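Local coordinates for epimerase (PDB 7CJ7), which catalyses the manganese-dependent epimerization of ketoses at C3, working fastest on L-ribulose and also interconverting D-allulose and D-fructose, at residues A[207-212]-A[242-247]; A[183-188]-A[215-220]; A[3-8]-A[148-153]. One frame throughout, in Å; residues are numbered along the deposited sequence.

Contact 1 of 3, residues A[207-212]-A[242-247]; sequences LGYVHI and PITFES. With MN (manganese (II) ion), chain D; SOL (L-sorbose), chain C.
With CG anti to its carbonyl carbon (chi1 -78°), His211 carries its imidazole to the inner face of the sheet, while Glu246, its CG anti to the backbone N (chi1 -175°) and its chain extended, reaches the same manganese ion. His211 ND1 binds the metal at 2.2 Å and Glu246 OE2 at 2.1 Å, the ring and carboxylate planes 77° apart. Asp185 and Glu152 supply the other protein ligands, and L-sorbose chelates through O2 and O3. Glu246 OE1 lies 2.8 Å from sorbose O3, beside the C3 centre, consistent with its inferred role as proton donor or acceptor. Thr244 lies alongside, its CB 3.5 Å from His211 CD2; Glu41 hydrogen-bonds His211 NE2, Tyr209 OH and Thr244 OG1, and Thr244 OG1 also bonds Tyr39. Pro242, compact and rigid, sets CB over one face of the Tyr209 ring, a CH-pi contact 3.8 Å from the centroid. On the other face of the sheet Ile212 CG1 packs tightly on Ile243 CG2 at 3.4 Å. Parallel backbone bonds, among them Ile212 N to Thr244 O at 2.8 Å, join the last two barrel strands, which helix 227-236 connects in a beta-alpha-beta unit; that helix and 271-285 cover Ile212, while 8-12 flanks 242-245.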
loop_
_atom_site.group_PDB
_atom_site.type_symbol
_atom_site.label_atom_id
_atom_site.label_comp_id
_atom_site.label_asym_id
_atom_site.label_seq_id
_atom_site.Cartn_x
_atom_site.Cartn_y
_atom_site.Cartn_z
ATOM N N LEU A 207 -23.135 4.602 -2.142
ATOM C CA LEU A 207 -22.325 3.436 -1.709
ATOM C C LEU A 207 -23.119 2.172 -2.032
ATOM O O LEU A 207 -24.193 1.954 -1.425
ATOM C CB LEU A 207 -21.992 3.511 -0.217
ATOM C CG LEU A 207 -21.121 2.360 0.299
ATOM C CD1 LEU A 207 -19.780 2.316 -0.418
ATOM C CD2 LEU A 207 -20.903 2.457 1.805
ATOM N N GLY A 208 -22.630 1.391 -2.987
ATOM C CA GLY A 208 -23.370 0.223 -3.502
ATOM C C GLY A 208 -22.737 -1.102 -3.123
ATOM O O GLY A 208 -23.383 -2.139 -3.366
ATOM N N TYR A 209 -21.521 -1.110 -2.576
ATOM C CA TYR A 209 -20.782 -2.376 -2.309
ATOM C C TYR A 209 -19.664 -2.115 -1.297
ATOM O O TYR A 209 -19.044 -1.039 -1.317
ATOM C CB TYR A 209 -20.228 -2.951 -3.619
ATOM C CG TYR A 209 -20.117 -4.456 -3.686
ATOM C CD1 TYR A 209 -19.082 -5.138 -3.068
ATOM C CD2 TYR A 209 -21.038 -5.208 -4.397
ATOM C CE1 TYR A 209 -18.983 -6.520 -3.137
ATOM C CE2 TYR A 209 -20.953 -6.586 -4.478
ATOM C CZ TYR A 209 -19.916 -7.252 -3.853
ATOM O OH TYR A 209 -19.820 -8.626 -3.941
ATOM N N VAL A 210 -19.408 -3.102 -0.442
ATOM C CA VAL A 210 -18.423 -2.999 0.660
ATOM C C VAL A 210 -17.571 -4.266 0.709
ATOM O O VAL A 210 -18.135 -5.381 0.670
ATOM C CB VAL A 210 -19.120 -2.746 2.007
ATOM C CG1 VAL A 210 -18.160 -2.975 3.160
ATOM C CG2 VAL A 210 -19.738 -1.363 2.061
ATOM N N HIS A 211 -16.257 -4.076 0.769
ATOM C CA HIS A 211 -15.277 -5.116 1.157
ATOM C C HIS A 211 -14.775 -4.844 2.570
ATOM O O HIS A 211 -14.372 -3.692 2.876
ATOM C CB HIS A 211 -14.112 -5.194 0.181
ATOM C CG HIS A 211 -14.461 -5.911 -1.075
ATOM N ND1 HIS A 211 -13.552 -6.069 -2.098
ATOM C CD2 HIS A 211 -15.605 -6.508 -1.477
ATOM C CE1 HIS A 211 -14.099 -6.780 -3.062
ATOM N NE2 HIS A 211 -15.372 -7.038 -2.722
ATOM N N ILE A 212 -14.761 -5.913 3.364
ATOM C CA ILE A 212 -14.188 -5.942 4.732
ATOM C C ILE A 212 -12.862 -6.686 4.625
ATOM O O ILE A 212 -12.879 -7.909 4.375
ATOM C CB ILE A 212 -15.152 -6.599 5.732
ATOM C CG1 ILE A 212 -16.517 -5.909 5.750
ATOM C CG2 ILE A 212 -14.524 -6.669 7.115
ATOM C CD1 ILE A 212 -16.454 -4.426 6.039
ATOM N N PRO A 242 -24.371 -5.464 -0.432
ATOM C CA PRO A 242 -23.402 -6.532 -0.213
ATOM C C PRO A 242 -22.243 -6.086 0.688
ATOM O O PRO A 242 -21.746 -4.976 0.557
ATOM C CB PRO A 242 -22.924 -6.885 -1.626
ATOM C CG PRO A 242 -24.049 -6.422 -2.508
ATOM C CD PRO A 242 -24.590 -5.177 -1.852
ATOM N N ILE A 243 -21.858 -6.972 1.598
ATOM C CA ILE A 243 -20.618 -6.850 2.415
ATOM C C ILE A 243 -19.839 -8.147 2.223
ATOM O O ILE A 243 -20.351 -9.194 2.664
ATOM C CB ILE A 243 -20.970 -6.605 3.893
ATOM C CG1 ILE A 243 -21.836 -5.352 4.059
ATOM C CG2 ILE A 243 -19.697 -6.554 4.726
ATOM C CD1 ILE A 243 -22.310 -5.109 5.483
ATOM N N THR A 244 -18.689 -8.088 1.555
ATOM C CA THR A 244 -17.832 -9.265 1.258
ATOM C C THR A 244 -16.598 -9.247 2.154
ATOM O O THR A 244 -15.894 -8.221 2.184
ATOM C CB THR A 244 -17.323 -9.293 -0.187
ATOM O OG1 THR A 244 -18.399 -9.167 -1.109
ATOM C CG2 THR A 244 -16.562 -10.559 -0.503
ATOM N N PHE A 245 -16.345 -10.352 2.848
ATOM C CA PHE A 245 -15.051 -10.592 3.522
ATOM C C PHE A 245 -14.026 -10.932 2.442
ATOM O O PHE A 245 -14.249 -11.850 1.621
ATOM C CB PHE A 245 -15.162 -11.700 4.567
ATOM C CG PHE A 245 -13.819 -12.157 5.076
ATOM C CD1 PHE A 245 -12.918 -11.254 5.620
ATOM C CD2 PHE A 245 -13.446 -13.484 4.991
ATOM C CE1 PHE A 245 -11.672 -11.673 6.069
ATOM C CE2 PHE A 245 -12.206 -13.903 5.447
ATOM C CZ PHE A 245 -11.328 -13.002 5.994
ATOM N N GLU A 246 -12.915 -10.204 2.462
ATOM C CA GLU A 246 -11.816 -10.364 1.495
ATOM C C GLU A 246 -10.513 -10.575 2.268
ATOM O O GLU A 246 -10.233 -9.810 3.216
ATOM C CB GLU A 246 -11.744 -9.149 0.579
ATOM C CG GLU A 246 -10.710 -9.292 -0.510
ATOM C CD GLU A 246 -10.904 -8.290 -1.631
ATOM O OE1 GLU A 246 -11.097 -8.712 -2.793
ATOM O OE2 GLU A 246 -10.872 -7.096 -1.333
ATOM N N SER A 247 -9.740 -11.577 1.871
ATOM C CA SER A 247 -8.496 -11.954 2.579
ATOM C C SER A 247 -7.580 -12.713 1.627
ATOM O O SER A 247 -8.070 -13.552 0.859
ATOM C CB SER A 247 -8.816 -12.775 3.806
ATOM O OG SER A 247 -7.649 -13.054 4.548
HETATM MN MN MN D . -11.502 -5.339 -2.343
HETATM C C1 SOL C . -7.910 -5.568 -4.776
HETATM O O1 SOL C . -6.953 -5.078 -3.867
HETATM C C2 SOL C . -9.253 -5.727 -4.138
HETATM O O2 SOL C . -9.534 -5.110 -3.125
HETATM C C3 SOL C . -10.235 -6.715 -4.753
HETATM O O3 SOL C . -11.553 -6.439 -4.338
HETATM C C4 SOL C . -10.144 -6.715 -6.275
HETATM O O4 SOL C . -10.479 -5.417 -6.770
HETATM C C5 SOL C . -11.064 -7.738 -6.944
HETATM O O5 SOL C . -11.044 -7.538 -8.357
HETATM C C6 SOL C . -10.687 -9.175 -6.651
HETATM O O6 SOL C . -11.614 -10.073 -7.268
#

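Contact 2 of 3, residues A[183-188]-A[215-220]; sequences HLDTYH and SHRGYL. With MN (manganese (II) ion), chain D; SOL (L-sorbose), chain C.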
loop_
_atom_site.group_PDB
_atom_site.type_symbol
_atom_site.label_atom_id
_atom_site.label_comp_id
_atom_site.label_asym_id
_atom_site.label_seq_id
_atom_site.Cartn_x
_atom_site.Cartn_y
_atom_site.Cartn_z
ATOM N N HIS A 183 -17.770 1.637 -4.496
ATOM C CA HIS A 183 -17.424 0.399 -3.760
ATOM C C HIS A 183 -16.254 0.748 -2.839
ATOM O O HIS A 183 -15.237 1.232 -3.353
ATOM C CB HIS A 183 -17.166 -0.705 -4.791
ATOM C CG HIS A 183 -16.588 -1.973 -4.269
ATOM N ND1 HIS A 183 -16.232 -3.000 -5.124
ATOM C CD2 HIS A 183 -16.279 -2.386 -3.018
ATOM C CE1 HIS A 183 -15.728 -3.996 -4.422
ATOM N NE2 HIS A 183 -15.756 -3.651 -3.122
ATOM N N LEU A 184 -16.431 0.608 -1.524
ATOM C CA LEU A 184 -15.373 0.926 -0.537
ATOM C C LEU A 184 -14.847 -0.378 0.051
ATOM O O LEU A 184 -15.635 -1.338 0.184
ATOM C CB LEU A 184 -15.911 1.846 0.556
ATOM C CG LEU A 184 -16.185 3.287 0.123
ATOM C CD1 LEU A 184 -16.772 4.065 1.285
ATOM C CD2 LEU A 184 -14.914 3.972 -0.368
ATOM N N ASP A 185 -13.557 -0.390 0.362
ATOM C CA ASP A 185 -12.826 -1.577 0.876
ATOM C C ASP A 185 -11.978 -1.114 2.061
ATOM O O ASP A 185 -11.116 -0.237 1.865
ATOM C CB ASP A 185 -12.004 -2.195 -0.253
ATOM C CG ASP A 185 -11.200 -3.416 0.160
ATOM O OD1 ASP A 185 -10.716 -3.439 1.290
ATOM O OD2 ASP A 185 -11.067 -4.316 -0.670
ATOM N N THR A 186 -12.225 -1.649 3.257
ATOM C CA THR A 186 -11.597 -1.136 4.503
ATOM C C THR A 186 -10.067 -1.244 4.408
ATOM O O THR A 186 -9.386 -0.411 5.015
ATOM C CB THR A 186 -12.149 -1.839 5.745
ATOM O OG1 THR A 186 -11.946 -3.250 5.627
ATOM C CG2 THR A 186 -13.617 -1.536 5.958
ATOM N N TYR A 187 -9.535 -2.243 3.704
ATOM C CA TYR A 187 -8.067 -2.408 3.536
ATOM C C TYR A 187 -7.497 -1.176 2.823
ATOM O O TYR A 187 -6.480 -0.615 3.262
ATOM C CB TYR A 187 -7.739 -3.689 2.768
ATOM C CG TYR A 187 -6.337 -3.726 2.219
ATOM C CD1 TYR A 187 -5.250 -3.970 3.035
ATOM C CD2 TYR A 187 -6.094 -3.517 0.873
ATOM C CE1 TYR A 187 -3.957 -3.992 2.535
ATOM C CE2 TYR A 187 -4.808 -3.544 0.358
ATOM C CZ TYR A 187 -3.738 -3.810 1.187
ATOM O OH TYR A 187 -2.465 -3.833 0.690
ATOM N N HIS A 188 -8.130 -0.768 1.723
ATOM C CA HIS A 188 -7.691 0.397 0.914
ATOM C C HIS A 188 -7.930 1.696 1.685
ATOM O O HIS A 188 -7.070 2.591 1.618
ATOM C CB HIS A 188 -8.368 0.360 -0.456
ATOM C CG HIS A 188 -7.979 -0.840 -1.249
ATOM N ND1 HIS A 188 -6.686 -1.040 -1.689
ATOM C CD2 HIS A 188 -8.702 -1.899 -1.676
ATOM C CE1 HIS A 188 -6.638 -2.172 -2.368
ATOM N NE2 HIS A 188 -7.862 -2.713 -2.376
ATOM N N SER A 215 -6.051 -4.657 7.817
ATOM C CA SER A 215 -4.946 -3.798 7.321
ATOM C C SER A 215 -3.920 -4.626 6.545
ATOM O O SER A 215 -3.354 -4.096 5.574
ATOM C CB SER A 215 -4.315 -3.041 8.460
ATOM O OG SER A 215 -3.932 -3.918 9.518
ATOM N N HIS A 216 -3.654 -5.864 6.969
ATOM C CA HIS A 216 -2.663 -6.764 6.324
ATOM C C HIS A 216 -3.359 -7.840 5.474
ATOM O O HIS A 216 -2.642 -8.720 4.951
ATOM C CB HIS A 216 -1.752 -7.383 7.386
ATOM C CG HIS A 216 -2.482 -7.936 8.559
ATOM N ND1 HIS A 216 -3.635 -8.679 8.424
ATOM C CD2 HIS A 216 -2.214 -7.878 9.883
ATOM C CE1 HIS A 216 -4.051 -9.055 9.616
ATOM N NE2 HIS A 216 -3.193 -8.581 10.529
ATOM N N ARG A 217 -4.689 -7.783 5.376
ATOM C CA ARG A 217 -5.560 -8.667 4.546
ATOM C C ARG A 217 -5.652 -10.074 5.157
ATOM O O ARG A 217 -6.058 -11.006 4.427
ATOM C CB ARG A 217 -5.077 -8.743 3.093
ATOM C CG ARG A 217 -4.646 -7.411 2.491
ATOM C CD ARG A 217 -4.752 -7.347 0.964
ATOM N NE ARG A 217 -6.095 -6.990 0.511
ATOM C CZ ARG A 217 -6.394 -6.524 -0.693
ATOM N NH1 ARG A 217 -5.459 -6.379 -1.616
ATOM N NH2 ARG A 217 -7.638 -6.200 -0.976
ATOM N N GLY A 218 -5.350 -10.217 6.451
ATOM C CA GLY A 218 -5.472 -11.492 7.189
ATOM C C GLY A 218 -6.722 -11.557 8.056
ATOM O O GLY A 218 -7.760 -10.994 7.665
ATOM N N TYR A 219 -6.634 -12.244 9.199
ATOM C CA TYR A 219 -7.747 -12.386 10.171
ATOM C C TYR A 219 -8.280 -11.001 10.570
ATOM O O TYR A 219 -7.495 -10.101 10.920
ATOM C CB TYR A 219 -7.286 -13.160 11.409
ATOM C CG TYR A 219 -7.364 -14.658 11.275
ATOM C CD1 TYR A 219 -6.289 -15.386 10.790
ATOM C CD2 TYR A 219 -8.492 -15.354 11.685
ATOM C CE1 TYR A 219 -6.347 -16.767 10.675
ATOM C CE2 TYR A 219 -8.560 -16.732 11.585
ATOM C CZ TYR A 219 -7.489 -17.443 11.072
ATOM O OH TYR A 219 -7.574 -18.805 10.950
ATOM N N LEU A 220 -9.598 -10.826 10.566
ATOM C CA LEU A 220 -10.206 -9.562 11.044
ATOM C C LEU A 220 -9.909 -9.424 12.543
ATOM O O LEU A 220 -10.062 -10.415 13.294
ATOM C CB LEU A 220 -11.712 -9.544 10.756
ATOM C CG LEU A 220 -12.133 -9.709 9.290
ATOM C CD1 LEU A 220 -13.636 -9.510 9.125
ATOM C CD2 LEU A 220 -11.366 -8.769 8.374
HETATM MN MN MN D . -11.502 -5.339 -2.343
HETATM C C1 SOL C . -7.910 -5.568 -4.776
HETATM O O1 SOL C . -6.953 -5.078 -3.867
HETATM C C2 SOL C . -9.253 -5.727 -4.138
HETATM O O2 SOL C . -9.534 -5.110 -3.125
HETATM C C3 SOL C . -10.235 -6.715 -4.753
HETATM O O3 SOL C . -11.553 -6.439 -4.338
HETATM C C4 SOL C . -10.144 -6.715 -6.275
HETATM O O4 SOL C . -10.479 -5.417 -6.770
HETATM C C5 SOL C . -11.064 -7.738 -6.944
HETATM O O5 SOL C . -11.044 -7.538 -8.357
HETATM C C6 SOL C . -10.687 -9.175 -6.651
HETATM O O6 SOL C . -11.614 -10.073 -7.268
HETATM O O HOH W 1 -9.896 -6.164 1.134
HETATM O O HOH W 2 -4.216 -1.438 4.962
#
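Stacking carries the direct contact between Tyr187 and Arg217. The guanidinium lies flat on one face of the tyrosine ring, the planes 10° apart and the centres 3.9 Å apart, with CZ off-centre in a cation-pi contact. Arg217 CD sits more squarely over the ring, 3.7 Å from its centroid, in a CH-pi contact; the bend of the arginine at chi3 (85°) lets both the methylenes and the charged end use the same face. Tyrosine suits this place because its broad ring supports the arginine while its hydroxyl hydrogen-bonds Tyr157 of the second subunit. Replacing Tyr187 by an alanine would probably leave the guanidinium without its flat support, free to turn away from the sugar, and Tyr157 of the second subunit without its hydroxyl mate.

Hydrogen bonds hold the end of L-sorbose: Arg217 NH1 donates to sorbose O1 at 3.0 Å and NH2 is shared between O1 and O2, while His188 NE2 also serves both oxygens, meeting O1 at 2.9 Å. Water adds two bridges: one links Asp185 OD2 to Arg217 NH2, another joins the carbonyls of Tyr187 and Ser215.

Asp185 supplies the metal bond, OD2 to manganese at 2.0 Å, and its other oxygen, OD1, caps the N-terminus of the helix starting at Thr186 by accepting from Tyr187 N at 2.9 Å. A carboxylate is apt here, since one oxygen can serve the ion and the other the helix.

The chemistry implies a grip shared between metal and N-H donors: the metal takes O2 and O3, the donors of His188 and Arg217 converge on O1 and O2, and manganese and the N-H groups at O2 would probably polarise the C2 carbonyl, which would ease proton transfer at the adjacent C3.

Contact 3 of 3, residues A[3-8]-A[148-153]; sequences FPKRLE and NIDLEV. With MN (manganese (II) ion), chain D; SOL (L-sorbose), chain C.
At the N-terminal end of the TIM barrel, the segment leading into the first strand, 8-12, runs past the start of the fifth, 148-152. Asn148 begins that strand and holds the backbone of Phe3 with both ends of its amide. Phe3 N donates to Asn148 OD1 at 2.9 Å, nearly straight (175°) and in the carbonyl plane on a lone pair. In return Asn148 ND2 donates to Phe3 O at 3.0 Å, lying well above that carbonyl's plane although the acceptor is in the plane of the amide. Asparagine suits the place because one flat group offers both an acceptor and a donor to a backbone outside any strand; ND2 also hydrogen-bonds Glu107.

Farther along, Lys5 extends until its last torsion bends (chi4 -75°), which brings NZ to Asp150 OD1 at 3.0 Å. This salt bridge reaches the carboxylate on its syn side, 19° out of plane. NZ has a second anion in Glu107 and a backbone acceptor in Gly208 O. Since Glu107 also comes close to Asp150 OD2, the lysine's charge probably offsets the repulsion of the two acids; a long, flexible cation is what can reach them all.

At the far end of the strand Glu152 belongs to the active site: OE2 binds manganese at 2.1 Å and OE1 accepts from sorbose O4 at 2.7 Å. The strand lies between 107-112 and 180-185, whose Phe181 packs on Asn148 and forms a cation-pi contact with Lys5, while helix 125-143 covers Ile149 and Leu151, and 165-175 adds to the cover of Leu151.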
loop_
_atom_site.group_PDB
_atom_site.type_symbol
_atom_site.label_atom_id
_atom_site.label_comp_id
_atom_site.label_asym_id
_atom_site.label_seq_id
_atom_site.Cartn_x
_atom_site.Cartn_y
_atom_site.Cartn_z
ATOM N N PHE A 3 -30.836 -1.172 -9.697
ATOM C CA PHE A 3 -31.515 -2.464 -9.469
ATOM C C PHE A 3 -31.439 -2.749 -7.981
ATOM O O PHE A 3 -30.565 -2.226 -7.294
ATOM C CB PHE A 3 -30.899 -3.509 -10.394
ATOM C CG PHE A 3 -30.965 -3.049 -11.824
ATOM C CD1 PHE A 3 -32.172 -3.080 -12.502
ATOM C CD2 PHE A 3 -29.856 -2.521 -12.461
ATOM C CE1 PHE A 3 -32.259 -2.631 -13.808
ATOM C CE2 PHE A 3 -29.945 -2.070 -13.768
ATOM C CZ PHE A 3 -31.149 -2.113 -14.433
ATOM N N PRO A 4 -32.387 -3.539 -7.442
ATOM C CA PRO A 4 -32.484 -3.750 -5.999
ATOM C C PRO A 4 -31.174 -4.259 -5.382
ATOM O O PRO A 4 -30.497 -5.116 -5.968
ATOM C CB PRO A 4 -33.613 -4.784 -5.861
ATOM C CG PRO A 4 -34.452 -4.576 -7.102
ATOM C CD PRO A 4 -33.455 -4.225 -8.185
ATOM N N LYS A 5 -30.851 -3.694 -4.220
ATOM C CA LYS A 5 -29.752 -4.151 -3.337
ATOM C C LYS A 5 -30.362 -4.615 -2.017
ATOM O O LYS A 5 -31.379 -4.050 -1.576
ATOM C CB LYS A 5 -28.737 -3.033 -3.088
ATOM C CG LYS A 5 -27.968 -2.567 -4.315
ATOM C CD LYS A 5 -27.031 -1.416 -4.022
ATOM C CE LYS A 5 -26.237 -1.002 -5.235
ATOM N NZ LYS A 5 -25.156 -1.963 -5.535
ATOM N N ARG A 6 -29.769 -5.632 -1.413
ATOM C CA ARG A 6 -30.170 -6.060 -0.058
ATOM C C ARG A 6 -28.909 -6.172 0.791
ATOM O O ARG A 6 -27.811 -6.388 0.228
ATOM C CB ARG A 6 -30.935 -7.379 -0.138
ATOM C CG ARG A 6 -30.096 -8.531 -0.671
ATOM C CD ARG A 6 -30.840 -9.860 -0.645
ATOM N NE ARG A 6 -31.474 -10.162 -1.917
ATOM C CZ ARG A 6 -32.054 -11.323 -2.216
ATOM N NH1 ARG A 6 -32.085 -12.308 -1.332
ATOM N NH2 ARG A 6 -32.602 -11.495 -3.405
ATOM N N LEU A 7 -29.062 -6.017 2.101
ATOM C CA LEU A 7 -27.989 -6.340 3.063
ATOM C C LEU A 7 -27.750 -7.850 3.005
ATOM O O LEU A 7 -28.649 -8.604 3.344
ATOM C CB LEU A 7 -28.403 -5.893 4.466
ATOM C CG LEU A 7 -27.345 -6.115 5.538
ATOM C CD1 LEU A 7 -26.034 -5.467 5.143
ATOM C CD2 LEU A 7 -27.821 -5.590 6.882
ATOM N N GLU A 8 -26.572 -8.272 2.563
ATOM C CA GLU A 8 -26.220 -9.711 2.475
ATOM C C GLU A 8 -24.710 -9.813 2.646
ATOM O O GLU A 8 -24.013 -8.841 2.318
ATOM C CB GLU A 8 -26.702 -10.333 1.166
ATOM C CG GLU A 8 -26.398 -9.504 -0.072
ATOM C CD GLU A 8 -26.851 -10.172 -1.364
ATOM O OE1 GLU A 8 -26.790 -9.536 -2.422
ATOM O OE2 GLU A 8 -27.258 -11.337 -1.308
ATOM N N ASN A 148 -26.136 -3.749 -11.524
ATOM C CA ASN A 148 -25.434 -2.543 -11.021
ATOM C C ASN A 148 -23.924 -2.755 -11.152
ATOM O O ASN A 148 -23.438 -3.884 -10.918
ATOM C CB ASN A 148 -25.771 -2.236 -9.561
ATOM C CG ASN A 148 -27.245 -2.044 -9.295
ATOM O OD1 ASN A 148 -27.913 -1.314 -10.018
ATOM N ND2 ASN A 148 -27.743 -2.671 -8.241
ATOM N N ILE A 149 -23.186 -1.689 -11.445
ATOM C CA ILE A 149 -21.702 -1.721 -11.389
ATOM C C ILE A 149 -21.259 -0.877 -10.194
ATOM O O ILE A 149 -21.844 0.189 -9.944
ATOM C CB ILE A 149 -21.053 -1.289 -12.711
ATOM C CG1 ILE A 149 -21.240 0.200 -13.010
ATOM C CG2 ILE A 149 -21.573 -2.161 -13.841
ATOM C CD1 ILE A 149 -20.443 0.663 -14.217
ATOM N N ASP A 150 -20.275 -1.384 -9.464
ATOM C CA ASP A 150 -19.741 -0.740 -8.245
ATOM C C ASP A 150 -18.236 -0.578 -8.453
ATOM O O ASP A 150 -17.530 -1.599 -8.592
ATOM C CB ASP A 150 -20.107 -1.557 -7.008
ATOM C CG ASP A 150 -21.536 -2.072 -7.030
ATOM O OD1 ASP A 150 -22.447 -1.308 -6.627
ATOM O OD2 ASP A 150 -21.729 -3.234 -7.471
ATOM N N LEU A 151 -17.773 0.664 -8.496
ATOM C CA LEU A 151 -16.372 1.013 -8.816
ATOM C C LEU A 151 -15.577 1.039 -7.511
ATOM O O LEU A 151 -15.845 1.904 -6.645
ATOM C CB LEU A 151 -16.364 2.366 -9.527
ATOM C CG LEU A 151 -16.872 2.365 -10.972
ATOM C CD1 LEU A 151 -18.345 2.009 -11.084
ATOM C CD2 LEU A 151 -16.624 3.714 -11.602
ATOM N N GLU A 152 -14.668 0.080 -7.352
ATOM C CA GLU A 152 -13.908 -0.093 -6.098
ATOM C C GLU A 152 -12.758 0.917 -6.056
ATOM O O GLU A 152 -11.848 0.842 -6.895
ATOM C CB GLU A 152 -13.374 -1.512 -5.968
ATOM C CG GLU A 152 -12.868 -1.793 -4.576
ATOM C CD GLU A 152 -12.348 -3.206 -4.407
ATOM O OE1 GLU A 152 -12.253 -3.947 -5.432
ATOM O OE2 GLU A 152 -12.056 -3.565 -3.266
ATOM N N VAL A 153 -12.794 1.795 -5.066
ATOM C CA VAL A 153 -11.673 2.712 -4.722
ATOM C C VAL A 153 -10.550 1.863 -4.134
ATOM O O VAL A 153 -10.791 1.139 -3.159
ATOM C CB VAL A 153 -12.156 3.786 -3.736
ATOM C CG1 VAL A 153 -11.010 4.683 -3.303
ATOM C CG2 VAL A 153 -13.305 4.580 -4.338
HETATM MN MN MN D . -11.502 -5.339 -2.343
HETATM C C1 SOL C . -7.910 -5.568 -4.776
HETATM O O1 SOL C . -6.953 -5.078 -3.867
HETATM C C2 SOL C . -9.253 -5.727 -4.138
HETATM O O2 SOL C . -9.534 -5.110 -3.125
HETATM C C3 SOL C . -10.235 -6.715 -4.753
HETATM O O3 SOL C . -11.553 -6.439 -4.338
HETATM C C4 SOL C . -10.144 -6.715 -6.275
HETATM O O4 SOL C . -10.479 -5.417 -6.770
HETATM C C5 SOL C . -11.064 -7.738 -6.944
HETATM O O5 SOL C . -11.044 -7.538 -8.357
HETATM C C6 SOL C . -10.687 -9.175 -6.651
HETATM O O6 SOL C . -11.614 -10.073 -7.268
#

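In the fold
Contacts 1 and 2 are buried, whereas contact 3 is only partly so, its 3-8 segment lying near the surface. All three reach the same barrel: strand 180-185 of contact 2 runs between 148-152 of contact 3 and 207-212 of contact 1. Each supplies manganese ligands, drawn from four strands or their ends. Their chemistry follows their place. Contact 1 is a parallel sheet pairing with apolar packing outside and metal ligation inside; contact 2 joins loop and helix start by stacking and water, beside the second subunit; contact 3 ties the N-terminal segment to the start of 148-152, at the barrel end away from the metal, with amide bonds and a salt bridge, its Lys5 also bonding Gly208 of contact 1.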